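PDB 2F1N: cytolethal distending toxin subunit B from Escherichia coli, which acts as the DNA-nicking endonuclease subunit of a tripartite toxin and very probably damages the DNA of intoxicated cells, arresting them at G2/M. Local coordinates for residues I36-L41 / L80-S85; S32-N37 / A110-R115; T14-A19 / I136-D141; A158-V163 / V199-A204. One frame throughout, in Å; residues are numbered along the deposited sequence.

Contact 1 (I36-L41 / L80-S85); sequences INVRQL and LIWNLS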
loop_
_atom_site.group_PDB
_atom_site.type_symbol
_atom_site.label_atom_id
_atom_site.label_comp_id
_atom_site.label_asym_id
_atom_site.label_seq_id
_atom_site.Cartn_x
_atom_site.Cartn_y
_atom_site.Cartn_z
ATOM N N ILE A 36 10.523 5.202 14.637
ATOM C CA ILE A 36 11.785 4.580 14.221
ATOM C C ILE A 36 11.709 3.827 12.900
ATOM O O ILE A 36 12.372 4.211 11.947
ATOM C CB ILE A 36 12.364 3.671 15.354
ATOM C CG1 ILE A 36 12.312 4.415 16.681
ATOM C CG2 ILE A 36 13.801 3.215 14.993
ATOM C CD1 ILE A 36 13.252 5.577 16.764
ATOM N N ASN A 37 10.884 2.787 12.823
ATOM C CA ASN A 37 10.936 1.864 11.682
ATOM C C ASN A 37 10.329 2.428 10.409
ATOM O O ASN A 37 10.961 2.400 9.371
ATOM C CB ASN A 37 10.324 0.527 12.034
ATOM C CG ASN A 37 10.952 -0.062 13.303
ATOM O OD1 ASN A 37 12.179 -0.280 13.360
ATOM N ND2 ASN A 37 10.148 -0.288 14.306
ATOM N N VAL A 38 9.120 2.980 10.474
ATOM C CA VAL A 38 8.604 3.641 9.260
ATOM C C VAL A 38 9.466 4.834 8.829
ATOM O O VAL A 38 9.728 5.014 7.626
ATOM C CB VAL A 38 7.117 4.111 9.472
ATOM C CG1 VAL A 38 6.722 5.033 8.329
ATOM C CG2 VAL A 38 6.129 2.899 9.589
ATOM N N ARG A 39 9.922 5.616 9.798
ATOM C CA ARG A 39 10.795 6.751 9.510
ATOM C C ARG A 39 12.036 6.346 8.705
ATOM O O ARG A 39 12.399 7.011 7.737
ATOM C CB ARG A 39 11.231 7.393 10.806
ATOM C CG ARG A 39 12.160 8.560 10.550
ATOM C CD ARG A 39 12.801 9.084 11.802
ATOM N NE ARG A 39 11.888 9.904 12.587
ATOM C CZ ARG A 39 11.769 11.235 12.443
ATOM N NH1 ARG A 39 12.473 11.861 11.522
ATOM N NH2 ARG A 39 10.940 11.924 13.219
ATOM N N GLN A 40 12.665 5.247 9.114
ATOM C CA GLN A 40 13.827 4.725 8.386
ATOM C C GLN A 40 13.525 4.298 6.957
ATOM O O GLN A 40 14.342 4.538 6.061
ATOM C CB GLN A 40 14.510 3.604 9.199
ATOM C CG GLN A 40 15.429 4.121 10.408
ATOM C CD GLN A 40 15.249 5.605 10.837
ATOM O OE1 GLN A 40 14.800 5.893 11.980
ATOM N NE2 GLN A 40 15.634 6.542 9.952
ATOM N N LEU A 41 12.356 3.693 6.726
ATOM C CA LEU A 41 11.966 3.331 5.367
ATOM C C LEU A 41 11.764 4.503 4.406
ATOM O O LEU A 41 12.083 4.363 3.202
ATOM C CB LEU A 41 10.696 2.483 5.383
ATOM C CG LEU A 41 10.732 0.989 5.656
ATOM C CD1 LEU A 41 11.564 0.158 4.655
ATOM C CD2 LEU A 41 11.308 0.822 6.978
ATOM N N LEU A 80 -2.565 13.603 6.988
ATOM C CA LEU A 80 -1.721 14.213 8.013
ATOM C C LEU A 80 -0.378 14.652 7.438
ATOM O O LEU A 80 0.145 14.006 6.526
ATOM C CB LEU A 80 -1.492 13.231 9.201
ATOM C CG LEU A 80 -2.613 12.211 9.497
ATOM C CD1 LEU A 80 -2.059 11.016 10.329
ATOM C CD2 LEU A 80 -3.759 12.879 10.243
ATOM N N ILE A 81 0.173 15.764 7.939
ATOM C CA ILE A 81 1.521 16.111 7.595
ATOM C C ILE A 81 2.431 15.729 8.742
ATOM O O ILE A 81 2.134 15.997 9.916
ATOM C CB ILE A 81 1.656 17.628 7.182
ATOM C CG1 ILE A 81 1.072 17.786 5.787
ATOM C CG2 ILE A 81 3.145 18.067 7.060
ATOM C CD1 ILE A 81 0.896 19.257 5.277
ATOM N N TRP A 82 3.557 15.117 8.385
ATOM C CA TRP A 82 4.500 14.612 9.392
ATOM C C TRP A 82 5.831 15.270 9.119
ATOM O O TRP A 82 6.518 14.991 8.115
ATOM C CB TRP A 82 4.574 13.071 9.325
ATOM C CG TRP A 82 5.415 12.382 10.381
ATOM C CD1 TRP A 82 5.812 12.875 11.616
ATOM C CD2 TRP A 82 5.939 11.055 10.285
ATOM N NE1 TRP A 82 6.543 11.911 12.284
ATOM C CE2 TRP A 82 6.621 10.780 11.497
ATOM C CE3 TRP A 82 5.866 10.049 9.302
ATOM C CZ2 TRP A 82 7.272 9.550 11.733
ATOM C CZ3 TRP A 82 6.489 8.789 9.555
ATOM C CH2 TRP A 82 7.170 8.571 10.772
ATOM N N ASN A 83 6.197 16.190 10.027
ATOM C CA ASN A 83 7.447 16.949 9.855
ATOM C C ASN A 83 8.580 16.096 10.380
ATOM O O ASN A 83 8.529 15.669 11.526
ATOM C CB ASN A 83 7.381 18.289 10.618
ATOM C CG ASN A 83 8.538 19.244 10.256
ATOM O OD1 ASN A 83 9.613 18.817 9.872
ATOM N ND2 ASN A 83 8.301 20.543 10.397
ATOM N N LEU A 84 9.583 15.816 9.551
ATOM C CA LEU A 84 10.604 14.823 9.911
ATOM C C LEU A 84 11.915 15.475 10.342
ATOM O O LEU A 84 12.749 14.833 10.987
ATOM C CB LEU A 84 10.881 13.874 8.732
ATOM C CG LEU A 84 9.734 12.959 8.285
ATOM C CD1 LEU A 84 10.120 12.140 7.082
ATOM C CD2 LEU A 84 9.320 12.008 9.445
ATOM N N SER A 85 12.112 16.728 9.937
ATOM C CA SER A 85 13.372 17.469 10.172
ATOM C C SER A 85 13.285 18.782 9.426
ATOM O O SER A 85 12.443 18.931 8.554
ATOM C CB SER A 85 14.602 16.690 9.656
ATOM O OG SER A 85 15.834 17.388 9.905
HETATM O O HOH W 1 10.340 14.700 13.446
HETATM O O HOH W 2 7.954 11.744 14.805
#

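Contact 2 (S32-N37 / A110-R115); sequences SKWNIN and ALVSNR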
loop_
_atom_site.group_PDB
_atom_site.type_symbol
_atom_site.label_atom_id
_atom_site.label_comp_id
_atom_site.label_asym_id
_atom_site.label_seq_id
_atom_site.Cartn_x
_atom_site.Cartn_y
_atom_site.Cartn_z
ATOM N N SER A 32 7.009 3.489 18.399
ATOM C CA SER A 32 8.335 3.107 17.896
ATOM C C SER A 32 8.299 2.618 16.467
ATOM O O SER A 32 9.147 2.982 15.669
ATOM C CB SER A 32 9.033 2.076 18.794
ATOM O OG SER A 32 9.411 2.702 20.019
ATOM N N LYS A 33 7.310 1.791 16.147
ATOM C CA LYS A 33 7.204 1.286 14.793
ATOM C C LYS A 33 7.057 2.430 13.807
ATOM O O LYS A 33 7.633 2.346 12.721
ATOM C CB LYS A 33 6.073 0.296 14.653
ATOM C CG LYS A 33 6.463 -1.074 15.224
ATOM C CD LYS A 33 5.240 -1.961 15.381
ATOM C CE LYS A 33 5.703 -3.353 15.865
ATOM N NZ LYS A 33 4.617 -4.361 15.888
ATOM N N TRP A 34 6.315 3.482 14.173
ATOM C CA TRP A 34 6.277 4.671 13.304
ATOM C C TRP A 34 7.521 5.546 13.408
ATOM O O TRP A 34 8.170 5.795 12.406
ATOM C CB TRP A 34 5.035 5.507 13.553
ATOM C CG TRP A 34 3.840 4.936 12.845
ATOM C CD1 TRP A 34 2.911 4.024 13.343
ATOM C CD2 TRP A 34 3.400 5.277 11.520
ATOM N NE1 TRP A 34 1.964 3.755 12.379
ATOM C CE2 TRP A 34 2.220 4.526 11.266
ATOM C CE3 TRP A 34 3.919 6.106 10.510
ATOM C CZ2 TRP A 34 1.530 4.583 10.047
ATOM C CZ3 TRP A 34 3.193 6.227 9.318
ATOM C CH2 TRP A 34 2.026 5.452 9.094
ATOM N N ASN A 35 7.869 5.994 14.635
ATOM C CA ASN A 35 8.934 7.018 14.781
ATOM C C ASN A 35 10.319 6.509 14.460
ATOM O O ASN A 35 11.170 7.295 14.029
ATOM C CB ASN A 35 8.953 7.714 16.166
ATOM C CG ASN A 35 9.814 9.028 16.174
ATOM O OD1 ASN A 35 9.742 9.882 15.264
ATOM N ND2 ASN A 35 10.639 9.186 17.229
ATOM N N ILE A 36 10.523 5.202 14.637
ATOM C CA ILE A 36 11.785 4.580 14.221
ATOM C C ILE A 36 11.709 3.827 12.900
ATOM O O ILE A 36 12.372 4.211 11.947
ATOM C CB ILE A 36 12.364 3.671 15.354
ATOM C CG1 ILE A 36 12.312 4.415 16.681
ATOM C CG2 ILE A 36 13.801 3.215 14.993
ATOM C CD1 ILE A 36 13.252 5.577 16.764
ATOM N N ASN A 37 10.884 2.787 12.823
ATOM C CA ASN A 37 10.936 1.864 11.682
ATOM C C ASN A 37 10.329 2.428 10.409
ATOM O O ASN A 37 10.961 2.400 9.371
ATOM C CB ASN A 37 10.324 0.527 12.034
ATOM C CG ASN A 37 10.952 -0.062 13.303
ATOM O OD1 ASN A 37 12.179 -0.280 13.360
ATOM N ND2 ASN A 37 10.148 -0.288 14.306
ATOM N N ALA A 110 -2.661 2.537 6.126
ATOM C CA ALA A 110 -2.059 3.848 5.771
ATOM C C ALA A 110 -1.252 3.807 4.489
ATOM O O ALA A 110 -0.765 2.756 4.070
ATOM C CB ALA A 110 -1.145 4.396 6.947
ATOM N N LEU A 111 -1.124 4.985 3.897
ATOM C CA LEU A 111 -0.110 5.253 2.865
ATOM C C LEU A 111 0.695 6.457 3.321
ATOM O O LEU A 111 0.135 7.472 3.785
ATOM C CB LEU A 111 -0.813 5.537 1.555
ATOM C CG LEU A 111 -1.387 4.368 0.778
ATOM C CD1 LEU A 111 -2.497 4.896 -0.174
ATOM C CD2 LEU A 111 -0.235 3.741 -0.051
ATOM N N VAL A 112 2.011 6.374 3.166
ATOM C CA VAL A 112 2.898 7.478 3.483
ATOM C C VAL A 112 3.577 7.886 2.170
ATOM O O VAL A 112 4.042 7.004 1.413
ATOM C CB VAL A 112 3.985 7.037 4.465
ATOM C CG1 VAL A 112 4.755 8.277 5.013
ATOM C CG2 VAL A 112 3.331 6.238 5.629
ATOM N N SER A 113 3.590 9.173 1.901
ATOM C CA SER A 113 4.171 9.636 0.626
ATOM C C SER A 113 4.993 10.890 0.761
ATOM O O SER A 113 4.629 11.788 1.482
ATOM C CB SER A 113 3.093 9.910 -0.415
ATOM O OG SER A 113 1.925 10.340 0.194
ATOM N N ASN A 114 6.082 10.965 0.006
ATOM C CA ASN A 114 6.898 12.202 0.063
ATOM C C ASN A 114 6.381 13.330 -0.839
ATOM O O ASN A 114 7.004 14.414 -0.899
ATOM C CB ASN A 114 8.370 11.914 -0.228
ATOM C CG ASN A 114 8.610 11.259 -1.563
ATOM O OD1 ASN A 114 7.769 11.245 -2.448
ATOM N ND2 ASN A 114 9.841 10.763 -1.733
ATOM N N ARG A 115 5.240 13.082 -1.479
ATOM C CA ARG A 115 4.519 14.107 -2.227
ATOM C C ARG A 115 3.062 14.138 -1.742
ATOM O O ARG A 115 2.474 13.086 -1.519
ATOM C CB ARG A 115 4.567 13.785 -3.739
ATOM C CG ARG A 115 5.990 13.840 -4.324
ATOM C CD ARG A 115 6.092 13.759 -5.879
ATOM N NE ARG A 115 5.555 14.942 -6.593
ATOM C CZ ARG A 115 6.244 15.757 -7.433
ATOM N NH1 ARG A 115 7.541 15.578 -7.687
ATOM N NH2 ARG A 115 5.619 16.782 -8.023
#

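Contact 3 (T14-A19 / I136-D141); sequences TDFRVA and IRIGND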
loop_
_atom_site.group_PDB
_atom_site.type_symbol
_atom_site.label_atom_id
_atom_site.label_comp_id
_atom_site.label_asym_id
_atom_site.label_seq_id
_atom_site.Cartn_x
_atom_site.Cartn_y
_atom_site.Cartn_z
ATOM N N THR A 14 8.170 3.047 -12.892
ATOM C CA THR A 14 9.616 2.905 -12.684
ATOM C C THR A 14 10.352 4.131 -12.141
ATOM O O THR A 14 11.522 4.033 -11.814
ATOM C CB THR A 14 10.348 2.344 -13.952
ATOM O OG1 THR A 14 10.315 3.311 -15.006
ATOM C CG2 THR A 14 9.594 1.153 -14.519
ATOM N N ASP A 15 9.680 5.276 -12.049
ATOM C CA ASP A 15 10.296 6.481 -11.487
ATOM C C ASP A 15 10.299 6.411 -9.950
ATOM O O ASP A 15 11.084 7.114 -9.293
ATOM C CB ASP A 15 9.525 7.741 -11.920
ATOM C CG ASP A 15 9.977 8.289 -13.282
ATOM O OD1 ASP A 15 10.556 7.544 -14.107
ATOM O OD2 ASP A 15 9.769 9.471 -13.611
ATOM N N PHE A 16 9.405 5.576 -9.407
ATOM C CA PHE A 16 9.161 5.480 -7.956
ATOM C C PHE A 16 9.845 4.262 -7.302
ATOM O O PHE A 16 9.866 3.181 -7.892
ATOM C CB PHE A 16 7.663 5.322 -7.690
ATOM C CG PHE A 16 6.812 6.506 -8.105
ATOM C CD1 PHE A 16 6.457 6.694 -9.433
ATOM C CD2 PHE A 16 6.348 7.410 -7.150
ATOM C CE1 PHE A 16 5.662 7.780 -9.815
ATOM C CE2 PHE A 16 5.550 8.501 -7.509
ATOM C CZ PHE A 16 5.209 8.692 -8.845
ATOM N N ARG A 17 10.364 4.438 -6.079
ATOM C CA ARG A 17 10.671 3.306 -5.184
ATOM C C ARG A 17 9.496 3.257 -4.219
ATOM O O ARG A 17 9.180 4.260 -3.593
ATOM C CB ARG A 17 11.934 3.571 -4.368
ATOM C CG ARG A 17 13.220 3.490 -5.141
ATOM C CD ARG A 17 14.448 3.771 -4.279
ATOM N NE ARG A 17 14.391 3.173 -2.928
ATOM C CZ ARG A 17 14.745 1.920 -2.657
ATOM N NH1 ARG A 17 15.187 1.139 -3.638
ATOM N NH2 ARG A 17 14.677 1.441 -1.417
ATOM N N VAL A 18 8.824 2.110 -4.149
ATOM C CA VAL A 18 7.684 1.984 -3.249
ATOM C C VAL A 18 7.901 0.750 -2.377
ATOM O O VAL A 18 8.819 -0.054 -2.601
ATOM C CB VAL A 18 6.336 1.890 -4.022
ATOM C CG1 VAL A 18 6.177 3.085 -5.020
ATOM C CG2 VAL A 18 6.241 0.593 -4.792
ATOM N N ALA A 19 7.083 0.604 -1.346
ATOM C CA ALA A 19 7.187 -0.591 -0.489
ATOM C C ALA A 19 5.892 -0.830 0.263
ATOM O O ALA A 19 4.981 -0.004 0.252
ATOM C CB ALA A 19 8.364 -0.403 0.558
ATOM N N ILE A 136 -3.869 6.605 -3.234
ATOM C CA ILE A 136 -3.610 7.998 -3.616
ATOM C C ILE A 136 -3.183 8.033 -5.091
ATOM O O ILE A 136 -2.591 7.088 -5.595
ATOM C CB ILE A 136 -2.512 8.659 -2.740
ATOM C CG1 ILE A 136 -1.169 7.953 -2.888
ATOM C CG2 ILE A 136 -3.005 8.640 -1.222
ATOM C CD1 ILE A 136 -0.045 8.614 -2.105
ATOM N N ARG A 137 -3.454 9.147 -5.739
ATOM C CA ARG A 137 -2.963 9.384 -7.101
ATOM C C ARG A 137 -1.909 10.479 -7.028
ATOM O O ARG A 137 -2.133 11.505 -6.359
ATOM C CB ARG A 137 -4.124 9.832 -8.012
ATOM C CG ARG A 137 -3.637 10.064 -9.495
ATOM C CD ARG A 137 -4.755 10.516 -10.423
ATOM N NE ARG A 137 -5.388 11.766 -9.972
ATOM C CZ ARG A 137 -4.875 12.999 -10.166
ATOM N NH1 ARG A 137 -3.693 13.158 -10.767
ATOM N NH2 ARG A 137 -5.522 14.075 -9.708
ATOM N N ILE A 138 -0.761 10.261 -7.690
ATOM C CA ILE A 138 0.243 11.312 -7.854
ATOM C C ILE A 138 0.464 11.342 -9.355
ATOM O O ILE A 138 0.955 10.355 -9.932
ATOM C CB ILE A 138 1.521 10.956 -7.118
ATOM C CG1 ILE A 138 1.253 10.984 -5.590
ATOM C CG2 ILE A 138 2.643 11.981 -7.414
ATOM C CD1 ILE A 138 2.240 10.159 -4.870
ATOM N N GLY A 139 0.056 12.430 -9.994
ATOM C CA GLY A 139 0.176 12.470 -11.464
ATOM C C GLY A 139 -0.636 11.356 -12.106
ATOM O O GLY A 139 -1.818 11.141 -11.803
ATOM N N ASN A 140 0.017 10.607 -12.989
ATOM C CA ASN A 140 -0.650 9.582 -13.762
ATOM C C ASN A 140 -0.614 8.184 -13.133
ATOM O O ASN A 140 -0.930 7.212 -13.804
ATOM C CB ASN A 140 0.080 9.520 -15.102
ATOM C CG ASN A 140 -0.732 8.902 -16.156
ATOM O OD1 ASN A 140 -1.811 9.412 -16.508
ATOM N ND2 ASN A 140 -0.214 7.795 -16.723
ATOM N N ASP A 141 -0.229 8.110 -11.849
ATOM C CA ASP A 141 -0.033 6.838 -11.162
ATOM C C ASP A 141 -0.856 6.811 -9.868
ATOM O O ASP A 141 -0.994 7.837 -9.218
ATOM C CB ASP A 141 1.429 6.728 -10.789
ATOM C CG ASP A 141 2.335 6.765 -12.001
ATOM O OD1 ASP A 141 2.146 5.947 -12.891
ATOM O OD2 ASP A 141 3.264 7.563 -12.119
#

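Contact 4 (A158-V163 / V199-A204); sequences ALVEEV and VPVRRA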
loop_
_atom_site.group_PDB
_atom_site.type_symbol
_atom_site.label_atom_id
_atom_site.label_comp_id
_atom_site.label_asym_id
_atom_site.label_seq_id
_atom_site.Cartn_x
_atom_site.Cartn_y
_atom_site.Cartn_z
ATOM N N ALA A 158 -10.888 -10.371 -5.479
ATOM C CA ALA A 158 -11.938 -9.339 -5.546
ATOM C C ALA A 158 -11.418 -7.932 -5.255
ATOM O O ALA A 158 -11.920 -6.951 -5.851
ATOM C CB ALA A 158 -13.065 -9.698 -4.536
ATOM N N LEU A 159 -10.453 -7.804 -4.326
ATOM C CA LEU A 159 -9.795 -6.504 -4.123
ATOM C C LEU A 159 -9.099 -6.001 -5.398
ATOM O O LEU A 159 -9.211 -4.821 -5.749
ATOM C CB LEU A 159 -8.764 -6.568 -2.993
ATOM C CG LEU A 159 -9.442 -6.723 -1.623
ATOM C CD1 LEU A 159 -8.379 -7.153 -0.526
ATOM C CD2 LEU A 159 -10.173 -5.444 -1.211
ATOM N N VAL A 160 -8.365 -6.888 -6.051
ATOM C CA VAL A 160 -7.639 -6.497 -7.270
ATOM C C VAL A 160 -8.679 -6.126 -8.321
ATOM O O VAL A 160 -8.508 -5.118 -9.040
ATOM C CB VAL A 160 -6.742 -7.612 -7.812
ATOM C CG1 VAL A 160 -6.076 -7.189 -9.153
ATOM C CG2 VAL A 160 -5.631 -7.958 -6.802
ATOM N N GLU A 161 -9.723 -6.942 -8.432
ATOM C CA GLU A 161 -10.780 -6.694 -9.408
ATOM C C GLU A 161 -11.516 -5.354 -9.159
ATOM O O GLU A 161 -11.868 -4.621 -10.128
ATOM C CB GLU A 161 -11.733 -7.883 -9.514
ATOM C CG GLU A 161 -11.008 -9.119 -10.052
ATOM C CD GLU A 161 -11.680 -10.444 -9.757
ATOM O OE1 GLU A 161 -12.689 -10.486 -9.020
ATOM O OE2 GLU A 161 -11.148 -11.474 -10.261
ATOM N N GLU A 162 -11.717 -5.025 -7.893
ATOM C CA GLU A 162 -12.306 -3.734 -7.549
ATOM C C GLU A 162 -11.486 -2.548 -8.059
ATOM O O GLU A 162 -12.049 -1.592 -8.568
ATOM C CB GLU A 162 -12.592 -3.576 -6.056
ATOM C CG GLU A 162 -13.377 -2.279 -5.750
ATOM C CD GLU A 162 -13.998 -2.223 -4.362
ATOM O OE1 GLU A 162 -13.271 -2.227 -3.375
ATOM O OE2 GLU A 162 -15.241 -2.159 -4.251
ATOM N N VAL A 163 -10.156 -2.620 -7.943
ATOM C CA VAL A 163 -9.300 -1.524 -8.406
ATOM C C VAL A 163 -9.348 -1.466 -9.925
ATOM O O VAL A 163 -9.511 -0.398 -10.497
ATOM C CB VAL A 163 -7.827 -1.726 -7.969
ATOM C CG1 VAL A 163 -6.921 -0.666 -8.630
ATOM C CG2 VAL A 163 -7.728 -1.655 -6.408
ATOM N N VAL A 199 -9.935 -13.351 -16.624
ATOM C CA VAL A 199 -9.066 -13.203 -17.782
ATOM C C VAL A 199 -8.707 -11.733 -18.101
ATOM O O VAL A 199 -7.552 -11.421 -18.297
ATOM C CB VAL A 199 -9.701 -13.815 -19.039
ATOM C CG1 VAL A 199 -8.797 -13.547 -20.255
ATOM C CG2 VAL A 199 -9.989 -15.290 -18.802
ATOM N N PRO A 200 -9.671 -10.832 -18.183
ATOM C CA PRO A 200 -9.310 -9.437 -18.508
ATOM C C PRO A 200 -8.414 -8.812 -17.436
ATOM O O PRO A 200 -7.518 -8.067 -17.795
ATOM C CB PRO A 200 -10.652 -8.745 -18.546
ATOM C CG PRO A 200 -11.559 -9.858 -18.940
ATOM C CD PRO A 200 -11.132 -10.982 -18.016
ATOM N N VAL A 201 -8.598 -9.149 -16.157
ATOM C CA VAL A 201 -7.745 -8.538 -15.122
ATOM C C VAL A 201 -6.331 -9.121 -15.189
ATOM O O VAL A 201 -5.346 -8.397 -15.065
ATOM C CB VAL A 201 -8.361 -8.683 -13.703
ATOM C CG1 VAL A 201 -7.346 -8.276 -12.652
ATOM C CG2 VAL A 201 -9.642 -7.852 -13.617
ATOM N N ARG A 202 -6.227 -10.438 -15.402
ATOM C CA ARG A 202 -4.923 -11.063 -15.678
ATOM C C ARG A 202 -4.110 -10.410 -16.813
ATOM O O ARG A 202 -2.893 -10.215 -16.695
ATOM C CB ARG A 202 -5.114 -12.545 -15.974
ATOM C CG ARG A 202 -5.598 -13.313 -14.770
ATOM C CD ARG A 202 -5.711 -14.797 -15.014
ATOM N NE ARG A 202 -4.558 -15.247 -15.770
ATOM C CZ ARG A 202 -4.518 -16.401 -16.418
ATOM N NH1 ARG A 202 -5.576 -17.213 -16.372
ATOM N NH2 ARG A 202 -3.423 -16.740 -17.103
ATOM N N ARG A 203 -4.791 -10.070 -17.899
ATOM C CA ARG A 203 -4.156 -9.517 -19.079
ATOM C C ARG A 203 -3.855 -8.051 -18.878
ATOM O O ARG A 203 -3.089 -7.456 -19.653
ATOM C CB ARG A 203 -5.079 -9.660 -20.301
ATOM C CG ARG A 203 -5.267 -11.106 -20.842
ATOM C CD ARG A 203 -4.034 -12.016 -20.733
ATOM N NE ARG A 203 -4.345 -13.426 -21.011
ATOM C CZ ARG A 203 -3.972 -14.452 -20.247
ATOM N NH1 ARG A 203 -3.261 -14.250 -19.136
ATOM N NH2 ARG A 203 -4.317 -15.685 -20.594
ATOM N N ALA A 204 -4.459 -7.472 -17.839
ATOM C CA ALA A 204 -4.324 -6.049 -17.565
ATOM C C ALA A 204 -3.457 -5.752 -16.324
ATOM O O ALA A 204 -3.377 -4.600 -15.896
ATOM C CB ALA A 204 -5.742 -5.406 -17.391
#

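Contact 1 (I36-L41 / L80-S85)
Arg39 runs out straight from helix 31-42, its CG opposite the backbone N (chi1 179°), until a kink at chi3 (-77°) swings the guanidinium round to the carbonyl of Leu84. Trp82, whose CG likewise lies opposite its own N, sends its indole from strand 78-83 toward the helix. NH1 of Arg39 donates to the O of Leu84 over 3.0 Å, along a lone pair and in the carbonyl plane; the acceptor lies almost in the guanidinium plane, and the bond is close to straight (164°). CD2 of Leu84 sits against one face of that guanidinium, 3.9 Å from CZ of Arg39, and also over the centre of one face of the Trp82 ring. A branched apolar residue suits this corner, where one methyl can meet two flat groups at once. Val38 CG1 approaches the rim of the indole in its plane, 4.0 Å from CZ3 of Trp82. One water joins NH2 of Arg39, which Asn35 also accepts from, to the O of Asn83; another accepts from NE1 of Trp82. A helix laid on the outer face of the eight-stranded sheet in this way is an outer layer of the four-layered DNase I-like alpha/beta sandwich.

Contact 2 (S32-N37 / A110-R115)
Trp34 reaches from helix 31-42 to Ala110 and Val112 of strand 109-113, and what crosses between them is apolar packing. The far end of the six-membered ring does the touching. CH2 of Trp34 lies 4.0 Å from CB of Ala110, which stands at the ring's edge near its plane, while CZ3 of Trp34 meets CG2 of Val112 obliquely at 3.7 Å. Ala110 and Val112 are two residues apart and so share one face of the strand; small and branched side chains there admit a large indole. Leu111 between them turns to the other face, onto Leu134 and Ile136 of the second sheet. CG opposite the carbonyl carbon (chi1 -81°) aims the indole at the strand, and its length bridges a gap in which the nearest CA atoms, of Trp34 and Val112, are still 10.8 Å apart.

The polar bonds lie off the interface. NE1 of Trp34 donates to the O of Ala56, on neighbouring strand 50-56. In the helix, the O of Ser32 accepts from N of Ile36 at 2.8 Å and, weakly, from N of Asn37, marking a wider pi-type turn.

The chemistry is thus divided: burial of hydrocarbon holds helix to sheet, while the single N-H of the buried indole is satisfied by Ala56, a bond that would also limit the ring's rotation.

Contact 3 (T14-A19 / I136-D141)
This is a small contact, part apolar and part carboxylate against ring, between the two halves of the fold: the ring of Phe16, just ahead of strand 18-25 in the first sheet, is wedged against the hairpin that joins strands 133-138 and 141-147 in the second. Ile138 and Asp141, the two ends of that hairpin turn, receive it. With CG placed opposite the carbonyl carbon (chi1 -64°), the phenyl ring points its outer end at the turn. CG2 of Ile138 lies near the ring plane at the edge, 4.4 Å from CZ of Phe16, a loose apolar touch. Asp141 comes closer, its OD2 3.3 Å from CE1 of Phe16, approaching obliquely with the carboxylate plane 85° from that of the ring. A carboxylate oxygen beside an aromatic C-H, whose hydrogen carries a slight positive charge, is probably favourable. On the other hand, OD1 of Asp141 lies close to the carboxylate of Asp12, which may raise the pKa of one of the two. Phe143 and Ile50 also pack on Phe16, so the aromatic belongs to an apolar cluster between the sheets.

The hairpin itself is firmly built. N of Ile138 donates to the O of Asp141 at 2.9 Å, and N of Asp141 returns a bond to the O of Ile138 at 3.2 Å. Gly139 takes the positive phi (61°) of the first corner, a conformation that suits glycine. From Arg137, NH1 donates to the O of Gly139 at 2.9 Å, while NE forms a salt bridge with Glu119.

The closure is a type II' turn in a two-residue beta hairpin, packed against the facing sheet as in the central two-sheet sandwich of the DNase I-like fold.

Contact 4 (A158-V163 / V199-A204)
Two helices meet here on one flank of the DNase I-like alpha/beta sandwich: helix 156-168 and the one-turn helix 199-203, which is part of the nuclear localization signal. Their backbones come nearest at the CA atoms of Glu161 and Val201, 6.7 Å apart. The first is a regular alpha-helix, with N of Glu162 bonded to the O of Ala158 at 2.8 Å. In the second, N of Arg203 reaches the O of Val199 at 3.1 Å, whereas N of Ala204 goes back only three residues, to the O of Val201.

Val201 carries the contact from the short helix. Its two methyl branches part to separate neighbours, CG1 toward Val160 and CG2 toward Glu161. Since CG1 of Val160 stands opposite its own backbone N (chi1 176°), it meets CG1 of Val201 at 3.9 Å; Tyr164, a turn further along helix 156-168, also packs on Val201. Beta-branched valines are compact and stiff, which suits so close a pairing, and Val160 also rests on Ile182 of strand 179-183. Glu161 plays a double part: OE2 accepts from N of Thr198, just before the short helix, while its aliphatic CG lies 4.0 Å from CG2 of Val201.

From the N terminus, the chain opens contact 3 at residues 14-19, runs through strand 18-25, and enters helix 31-42, where contact 2 and then contact 1 begin on overlapping turns. They close in reverse order: contact 1 at 80-85, contact 2 at 110-115 and contact 3 at 136-141, so each loop lies within the next. Contacts 1 and 2 fix the same helix to two strands of the eight-stranded sheet. Contact 3 ties that sheet to the six-stranded one, and touches contact 2 where Ser113 meets Ile136. Contact 4 follows in series, joining two helices beside the second sheet, its centre about 33 Å from that of contact 1.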